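PDB 2NXW: indole-3-pyruvate decarboxylase from Azospirillum brasilense, which catalyses the thiamine diphosphate- and magnesium-dependent decarboxylation of indole-3-pyruvate to indole-3-acetaldehyde, a step in auxin biosynthesis, and is also named a phenylpyruvate decarboxylase. Local coordinates for residues Arg173-Pro178 and Phe321-Thr326; Ala200-Arg205 and Tyr332-Leu337. One frame throughout, in Å; residues are numbered along the deposited sequence.

Contact 1 (Arg173-Pro178 and Phe321-Thr326); sequences RAQSRP and FDRAVT. Unlike the reference sequence in segment 173-178: Gln175 (reference Leu).
Gln175 and Asp322 bring the two backbones nearest, CA to CA 6.0 Å, where the last turn of helix 161-175 faces the bend after strand 317-321. The Gln175 side chain, bent at chi2 (-72°), reaches the turn with its amide: Gln175 NE2 gives a weak but nearly straight hydrogen bond to Asp322 O (3.3 Å, 169° at the hydrogen). Arg177 comes in at about a right angle to Asp322. Arg177 NH2 forms a salt bridge with Asp322 OD2 at 3.1 Å, nearly in the guanidinium plane and on the syn lone pair, although the two flat groups are tilted 55° apart. NH1 is held by Tyr107 O, and a water joins NE to Asp322 OD1, weakly on the carboxylate side. Lys110 makes a second salt bridge to OD1. Asp322 and Arg323 are the central residues of a type I' turn from Phe321 to Ala324, the two-residue hairpin linking strands 317-321 and 324-327 of the central-domain sheet; it thus meets the end of a helix that precedes strand 179-184 of the N-terminal sheet. With an alanine in place of Asp322 the carboxylate goes, and Arg177 would probably lose what fixes its NH2 end, and Lys110 its mate in charge. At the helix end, Arg323 CD packs 3.6 Å from Ala174 O, and a water spans that carbonyl (2.7 Å from Ala174 O) and Arg323 NH1.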
ATOM      1  N   ARG A 173      -5.332  16.104 -22.920  1.00 15.74           N
ATOM      2  CA  ARG A 173      -4.855  17.392 -23.417  1.00 17.78           C
ATOM      3  C   ARG A 173      -4.532  18.376 -22.298  1.00 18.26           C
ATOM      4  O   ARG A 173      -3.632  19.213 -22.437  1.00 20.62           O
ATOM      5  CB  ARG A 173      -5.901  18.000 -24.364  1.00 18.72           C
ATOM      6  CG  ARG A 173      -5.866  17.416 -25.771  1.00 22.75           C
ATOM      7  CD  ARG A 173      -7.251  17.233 -26.364  1.00 26.00           C
ATOM      8  NE  ARG A 173      -7.985  18.486 -26.522  1.00 28.28           N
ATOM      9  CZ  ARG A 173      -7.736  19.401 -27.453  1.00 28.49           C
ATOM     10  NH1 ARG A 173      -6.759  19.220 -28.334  1.00 30.19           N
ATOM     11  NH2 ARG A 173      -8.481  20.499 -27.514  1.00 30.13           N
ATOM     12  N   ALA A 174      -5.236  18.264 -21.178  1.00 16.52           N
ATOM     13  CA  ALA A 174      -5.011  19.184 -20.075  1.00 18.07           C
ATOM     14  C   ALA A 174      -3.747  18.901 -19.291  1.00 17.68           C
ATOM     15  O   ALA A 174      -3.132  19.819 -18.760  1.00 19.26           O
ATOM     16  CB  ALA A 174      -6.218  19.192 -19.135  1.00 18.15           C
ATOM     17  N   GLN A 175      -3.349  17.634 -19.222  1.00 17.20           N
ATOM     18  CA  GLN A 175      -2.153  17.291 -18.467  1.00 16.98           C
ATOM     19  C   GLN A 175      -1.070  16.650 -19.308  1.00 16.59           C
ATOM     20  O   GLN A 175      -0.010  16.329 -18.791  1.00 15.75           O
ATOM     21  CB  GLN A 175      -2.512  16.380 -17.290  1.00 20.16           C
ATOM     22  CG  GLN A 175      -3.263  17.104 -16.169  1.00 21.90           C
ATOM     23  CD  GLN A 175      -2.381  18.059 -15.365  1.00 23.52           C
ATOM     24  OE1 GLN A 175      -1.420  18.640 -15.886  1.00 22.75           O
ATOM     25  NE2 GLN A 175      -2.718  18.240 -14.091  1.00 24.24           N
ATOM     26  N   SER A 176      -1.340  16.468 -20.597  1.00 15.12           N
ATOM     27  CA  SER A 176      -0.364  15.871 -21.513  1.00 14.95           C
ATOM     28  C   SER A 176       0.148  14.518 -21.010  1.00 14.89           C
ATOM     29  O   SER A 176       1.355  14.303 -20.881  1.00 15.11           O
ATOM     30  CB  SER A 176       0.807  16.839 -21.732  1.00 14.33           C
ATOM     31  OG  SER A 176       1.580  16.466 -22.864  1.00 14.50           O
ATOM     32  N   ARG A 177      -0.783  13.615 -20.718  1.00 14.24           N
ATOM     33  CA  ARG A 177      -0.456  12.269 -20.245  1.00 14.65           C
ATOM     34  C   ARG A 177      -1.404  11.296 -20.933  1.00 13.47           C
ATOM     35  O   ARG A 177      -2.470  11.678 -21.406  1.00 13.44           O
ATOM     36  CB  ARG A 177      -0.689  12.141 -18.747  1.00 16.53           C
ATOM     37  CG  ARG A 177      -0.048  13.192 -17.874  1.00 21.14           C
ATOM     38  CD  ARG A 177       1.217  12.675 -17.242  1.00 17.57           C
ATOM     39  NE  ARG A 177       1.638  13.512 -16.122  1.00 18.46           N
ATOM     40  CZ  ARG A 177       2.860  13.496 -15.607  1.00 17.35           C
ATOM     41  NH1 ARG A 177       3.779  12.685 -16.118  1.00 18.44           N
ATOM     42  NH2 ARG A 177       3.176  14.293 -14.596  1.00 15.24           N
ATOM     43  N   PRO A 178      -1.041  10.016 -20.978  1.00 12.05           N
ATOM     44  CA  PRO A 178      -1.880   9.000 -21.616  1.00 12.03           C
ATOM     45  C   PRO A 178      -3.208   8.805 -20.895  1.00 12.28           C
ATOM     46  O   PRO A 178      -3.317   9.077 -19.694  1.00 12.23           O
ATOM     47  CB  PRO A 178      -1.033   7.727 -21.525  1.00 13.96           C
ATOM     48  CG  PRO A 178       0.345   8.217 -21.407  1.00 15.75           C
ATOM     49  CD  PRO A 178       0.246   9.445 -20.549  1.00 13.17           C
ATOM     50  N   PHE A 321       4.362  23.270 -13.252  1.00 17.14           N
ATOM     51  CA  PHE A 321       4.166  21.966 -13.886  1.00 16.73           C
ATOM     52  C   PHE A 321       2.835  21.362 -13.454  1.00 17.10           C
ATOM     53  O   PHE A 321       2.356  21.651 -12.365  1.00 16.07           O
ATOM     54  CB  PHE A 321       5.308  21.056 -13.425  1.00 15.36           C
ATOM     55  CG  PHE A 321       5.346  19.712 -14.088  1.00 16.09           C
ATOM     56  CD1 PHE A 321       5.692  19.586 -15.427  1.00 15.60           C
ATOM     57  CD2 PHE A 321       5.089  18.563 -13.348  1.00 15.24           C
ATOM     58  CE1 PHE A 321       5.789  18.332 -16.024  1.00 14.72           C
ATOM     59  CE2 PHE A 321       5.183  17.298 -13.930  1.00 16.07           C
ATOM     60  CZ  PHE A 321       5.534  17.184 -15.271  1.00 13.74           C
ATOM     61  N   ASP A 322       2.251  20.517 -14.300  1.00 16.57           N
ATOM     62  CA  ASP A 322       0.989  19.848 -13.983  1.00 17.93           C
ATOM     63  C   ASP A 322      -0.113  20.791 -13.501  1.00 17.99           C
ATOM     64  O   ASP A 322      -0.861  20.467 -12.578  1.00 19.14           O
ATOM     65  CB  ASP A 322       1.211  18.746 -12.929  1.00 17.99           C
ATOM     66  CG  ASP A 322       1.638  17.414 -13.537  1.00 19.66           C
ATOM     67  OD1 ASP A 322       1.548  17.256 -14.771  1.00 20.56           O
ATOM     68  OD2 ASP A 322       2.049  16.521 -12.763  1.00 21.43           O
ATOM     69  N   ARG A 323      -0.207  21.950 -14.145  1.00 17.22           N
ATOM     70  CA  ARG A 323      -1.212  22.967 -13.830  1.00 18.48           C
ATOM     71  C   ARG A 323      -1.128  23.530 -12.415  1.00 18.70           C
ATOM     72  O   ARG A 323      -2.146  23.895 -11.828  1.00 18.46           O
ATOM     73  CB  ARG A 323      -2.626  22.426 -14.099  1.00 18.21           C
ATOM     74  CG  ARG A 323      -2.883  22.088 -15.567  1.00 18.36           C
ATOM     75  CD  ARG A 323      -4.308  21.586 -15.805  1.00 20.64           C
ATOM     76  NE  ARG A 323      -5.315  22.632 -15.622  1.00 22.03           N
ATOM     77  CZ  ARG A 323      -5.648  23.545 -16.531  1.00 24.70           C
ATOM     78  NH1 ARG A 323      -5.062  23.564 -17.722  1.00 26.40           N
ATOM     79  NH2 ARG A 323      -6.578  24.450 -16.242  1.00 25.62           N
ATOM     80  N   ALA A 324       0.084  23.604 -11.878  1.00 18.50           N
ATOM     81  CA  ALA A 324       0.315  24.166 -10.552  1.00 17.80           C
ATOM     82  C   ALA A 324       1.659  24.871 -10.566  1.00 18.48           C
ATOM     83  O   ALA A 324       2.447  24.705 -11.498  1.00 17.01           O
ATOM     84  CB  ALA A 324       0.307  23.064  -9.483  1.00 19.70           C
ATOM     85  N   VAL A 325       1.915  25.682  -9.547  1.00 17.81           N
ATOM     86  CA  VAL A 325       3.185  26.376  -9.442  1.00 18.69           C
ATOM     87  C   VAL A 325       3.626  26.346  -7.991  1.00 20.60           C
ATOM     88  O   VAL A 325       2.897  26.794  -7.103  1.00 21.59           O
ATOM     89  CB  VAL A 325       3.085  27.850  -9.905  1.00 18.19           C
ATOM     90  CG1 VAL A 325       4.446  28.516  -9.797  1.00 19.49           C
ATOM     91  CG2 VAL A 325       2.577  27.918 -11.343  1.00 18.13           C
ATOM     92  N   THR A 326       4.821  25.819  -7.753  1.00 21.02           N
ATOM     93  CA  THR A 326       5.367  25.721  -6.407  1.00 22.23           C
ATOM     94  C   THR A 326       6.594  26.606  -6.224  1.00 24.21           C
ATOM     95  O   THR A 326       7.504  26.597  -7.053  1.00 23.91           O
ATOM     96  CB  THR A 326       5.766  24.264  -6.080  1.00 23.41           C
ATOM     97  OG1 THR A 326       4.604  23.429  -6.136  1.00 25.39           O
ATOM     98  CG2 THR A 326       6.387  24.172  -4.691  1.00 24.39           C
TER
HETATM   99  O   HOH W   1      -2.874  22.475 -19.214  1.00 23.38           O
HETATM  100  O   HOH W   2      -0.381  15.110 -14.984  1.00 22.29           O

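Contact 2 (Ala200-Arg205 and Tyr332-Leu337); sequences AWPVDR and YADIPL
Pro202, Val203 and Asp204, the end of the long linker between strand 179-184 and helix 205-221, run past Asp334 and Pro336, which follow edge strand 330-333 of the central-domain sheet. Val203 and Asp334 lie closest in backbone, CA to CA 4.7 Å. One backbone bond joins the pair of loops: Asp204 N donates to Asp334 O at 3.0 Å, almost straight (166° at the hydrogen) and in the carbonyl plane. The same oxygen also receives a CA-H...O contact from Val203 CA, 3.5 Å away. Asp334 sets its CB against Pro202 O (3.4 Å), and its carboxylate, placed beside its own backbone N by chi1 of -54°, rests on the Pro202 ring, with Asp334 CG 3.6 Å from Pro202 CB. Pro202 O is in turn gripped by Arg323 NH2. Farther along, the Val203 methyls meet the Pro336 ring at about a right angle, Val203 CG1 being 4.0 Å from Pro336 CD. Water 3 connects Asp204 OD2 with Ala333 O, donating to both, and lies 2.7 Å from Asp204 OD2. The other oxygen, OD1, takes the backbone N-H of Ala207. Asp204 thereby combines a bridge to the sheet edge with the side-chain N-cap typical of an aspartate just before a helix, here helix 205-221.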
ATOM      1  N   ALA A 200     -14.060  22.228 -19.360  1.00 27.19           N
ATOM      2  CA  ALA A 200     -13.049  23.120 -18.794  1.00 27.70           C
ATOM      3  C   ALA A 200     -12.480  22.684 -17.446  1.00 28.93           C
ATOM      4  O   ALA A 200     -13.213  22.256 -16.553  1.00 30.49           O
ATOM      5  CB  ALA A 200     -13.620  24.537 -18.677  1.00 28.81           C
ATOM      6  N   TRP A 201     -11.159  22.782 -17.310  1.00 28.77           N
ATOM      7  CA  TRP A 201     -10.493  22.444 -16.056  1.00 28.60           C
ATOM      8  C   TRP A 201     -10.416  23.725 -15.231  1.00 29.46           C
ATOM      9  O   TRP A 201     -10.384  24.823 -15.788  1.00 29.93           O
ATOM     10  CB  TRP A 201      -9.084  21.896 -16.315  1.00 27.82           C
ATOM     11  CG  TRP A 201      -9.062  20.420 -16.584  1.00 26.23           C
ATOM     12  CD1 TRP A 201      -9.783  19.747 -17.531  1.00 27.38           C
ATOM     13  CD2 TRP A 201      -8.278  19.436 -15.900  1.00 26.57           C
ATOM     14  NE1 TRP A 201      -9.498  18.401 -17.476  1.00 26.43           N
ATOM     15  CE2 TRP A 201      -8.577  18.182 -16.485  1.00 25.72           C
ATOM     16  CE3 TRP A 201      -7.350  19.488 -14.850  1.00 26.58           C
ATOM     17  CZ2 TRP A 201      -7.982  16.991 -16.055  1.00 26.27           C
ATOM     18  CZ3 TRP A 201      -6.756  18.299 -14.421  1.00 28.30           C
ATOM     19  CH2 TRP A 201      -7.078  17.066 -15.027  1.00 26.40           C
ATOM     20  N   PRO A 202     -10.384  23.601 -13.894  1.00 29.98           N
ATOM     21  CA  PRO A 202     -10.316  24.754 -12.987  1.00 30.32           C
ATOM     22  C   PRO A 202      -9.138  25.700 -13.226  1.00 30.87           C
ATOM     23  O   PRO A 202      -8.013  25.262 -13.452  1.00 30.30           O
ATOM     24  CB  PRO A 202     -10.235  24.105 -11.605  1.00 31.12           C
ATOM     25  CG  PRO A 202     -10.928  22.792 -11.795  1.00 31.09           C
ATOM     26  CD  PRO A 202     -10.403  22.340 -13.132  1.00 30.23           C
ATOM     27  N   VAL A 203      -9.411  27.000 -13.169  1.00 30.90           N
ATOM     28  CA  VAL A 203      -8.376  28.019 -13.330  1.00 30.48           C
ATOM     29  C   VAL A 203      -8.645  29.094 -12.291  1.00 30.56           C
ATOM     30  O   VAL A 203      -9.694  29.739 -12.314  1.00 30.85           O
ATOM     31  CB  VAL A 203      -8.401  28.669 -14.727  1.00 30.74           C
ATOM     32  CG1 VAL A 203      -7.352  29.777 -14.799  1.00 31.06           C
ATOM     33  CG2 VAL A 203      -8.137  27.620 -15.796  1.00 31.25           C
ATOM     34  N   ASP A 204      -7.706  29.270 -11.369  1.00 30.24           N
ATOM     35  CA  ASP A 204      -7.846  30.264 -10.312  1.00 30.27           C
ATOM     36  C   ASP A 204      -7.190  31.575 -10.736  1.00 31.02           C
ATOM     37  O   ASP A 204      -5.974  31.736 -10.608  1.00 30.93           O
ATOM     38  CB  ASP A 204      -7.191  29.755  -9.034  1.00 30.34           C
ATOM     39  CG  ASP A 204      -7.501  30.627  -7.840  1.00 31.59           C
ATOM     40  OD1 ASP A 204      -7.745  31.836  -8.042  1.00 32.51           O
ATOM     41  OD2 ASP A 204      -7.491  30.104  -6.709  1.00 32.90           O
ATOM     42  N   ARG A 205      -7.999  32.508 -11.231  1.00 30.94           N
ATOM     43  CA  ARG A 205      -7.499  33.801 -11.689  1.00 31.64           C
ATOM     44  C   ARG A 205      -6.820  34.619 -10.595  1.00 31.12           C
ATOM     45  O   ARG A 205      -5.873  35.359 -10.871  1.00 29.85           O
ATOM     46  CB  ARG A 205      -8.635  34.618 -12.309  1.00 33.31           C
ATOM     47  CG  ARG A 205      -9.240  33.986 -13.555  1.00 34.65           C
ATOM     48  CD  ARG A 205      -8.202  33.807 -14.653  1.00 34.80           C
ATOM     49  N   TYR A 332       0.559  26.962  -5.626  1.00 26.15           N
ATOM     50  CA  TYR A 332      -0.617  27.577  -6.220  1.00 25.72           C
ATOM     51  C   TYR A 332      -1.241  26.513  -7.118  1.00 25.95           C
ATOM     52  O   TYR A 332      -0.575  25.976  -8.004  1.00 24.11           O
ATOM     53  CB  TYR A 332      -0.215  28.773  -7.082  1.00 26.19           C
ATOM     54  CG  TYR A 332       0.267  29.983  -6.322  1.00 26.28           C
ATOM     55  CD1 TYR A 332      -0.637  30.898  -5.786  1.00 28.05           C
ATOM     56  CD2 TYR A 332       1.628  30.239  -6.174  1.00 27.45           C
ATOM     57  CE1 TYR A 332      -0.193  32.044  -5.127  1.00 29.68           C
ATOM     58  CE2 TYR A 332       2.082  31.377  -5.517  1.00 29.34           C
ATOM     59  CZ  TYR A 332       1.167  32.275  -4.999  1.00 29.76           C
ATOM     60  OH  TYR A 332       1.616  33.409  -4.364  1.00 33.76           O
ATOM     61  N   ALA A 333      -2.510  26.206  -6.889  1.00 25.26           N
ATOM     62  CA  ALA A 333      -3.200  25.205  -7.685  1.00 24.49           C
ATOM     63  C   ALA A 333      -4.028  25.855  -8.787  1.00 23.52           C
ATOM     64  O   ALA A 333      -4.310  27.051  -8.746  1.00 23.46           O
ATOM     65  CB  ALA A 333      -4.096  24.347  -6.782  1.00 25.24           C
ATOM     66  N   ASP A 334      -4.411  25.055  -9.777  1.00 23.27           N
ATOM     67  CA  ASP A 334      -5.214  25.516 -10.899  1.00 23.34           C
ATOM     68  C   ASP A 334      -4.587  26.666 -11.678  1.00 22.45           C
ATOM     69  O   ASP A 334      -5.220  27.691 -11.934  1.00 21.49           O
ATOM     70  CB  ASP A 334      -6.616  25.906 -10.416  1.00 26.22           C
ATOM     71  CG  ASP A 334      -7.288  24.792  -9.639  1.00 29.74           C
ATOM     72  OD1 ASP A 334      -7.044  23.613  -9.969  1.00 30.80           O
ATOM     73  OD2 ASP A 334      -8.062  25.092  -8.706  1.00 33.70           O
ATOM     74  N   ILE A 335      -3.330  26.479 -12.061  1.00 20.40           N
ATOM     75  CA  ILE A 335      -2.609  27.475 -12.833  1.00 20.48           C
ATOM     76  C   ILE A 335      -2.058  26.835 -14.098  1.00 19.33           C
ATOM     77  O   ILE A 335      -1.027  26.160 -14.059  1.00 20.15           O
ATOM     78  CB  ILE A 335      -1.437  28.076 -12.031  1.00 21.72           C
ATOM     79  CG1 ILE A 335      -1.987  28.840 -10.822  1.00 24.12           C
ATOM     80  CG2 ILE A 335      -0.591  28.979 -12.934  1.00 22.04           C
ATOM     81  CD1 ILE A 335      -0.962  29.659 -10.079  1.00 28.15           C
ATOM     82  N   PRO A 336      -2.754  27.008 -15.229  1.00 19.92           N
ATOM     83  CA  PRO A 336      -2.285  26.430 -16.491  1.00 19.44           C
ATOM     84  C   PRO A 336      -1.014  27.163 -16.895  1.00 19.24           C
ATOM     85  O   PRO A 336      -0.890  28.362 -16.668  1.00 18.61           O
ATOM     86  CB  PRO A 336      -3.449  26.688 -17.445  1.00 21.10           C
ATOM     87  CG  PRO A 336      -4.082  27.938 -16.888  1.00 22.09           C
ATOM     88  CD  PRO A 336      -4.038  27.711 -15.404  1.00 19.96           C
ATOM     89  N   LEU A 337      -0.062  26.443 -17.471  1.00 17.29           N
ATOM     90  CA  LEU A 337       1.195  27.052 -17.876  1.00 17.57           C
ATOM     91  C   LEU A 337       0.988  28.223 -18.841  1.00 17.05           C
ATOM     92  O   LEU A 337       1.634  29.259 -18.703  1.00 17.14           O
ATOM     93  CB  LEU A 337       2.108  26.002 -18.511  1.00 16.61           C
ATOM     94  CG  LEU A 337       3.573  26.427 -18.655  1.00 16.78           C
ATOM     95  CD1 LEU A 337       4.180  26.629 -17.276  1.00 18.56           C
ATOM     96  CD2 LEU A 337       4.355  25.371 -19.419  1.00 14.83           C
TER
HETATM   97  O   HOH W   3      -5.844  27.942  -6.624  1.00 34.34           O

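How the contacts relate
Contacts 1 and 2 are centred 10 Å apart and share one corner of the central-domain sheet, since strands 324-327 and 330-333 are antiparallel neighbours in it. Probable backbone hydrogen bonds tie their second segments together: Val325 O to Tyr332 N at 2.8 Å and Arg323 O to Ile335 N at 2.9 Å. Arg323 serves both contacts, Arg323 NH1 lying 3.5 Å from Pro336 CB. Trp201 also spans them, packing on Arg323 and on Ala174 and Gln175 of helix 161-175. Together, the hairpin turn and the linker join the N-terminal domain to the central one, away from the thiamine diphosphate pocket and the magnesium site at Asp449, Asn476 and Ser478.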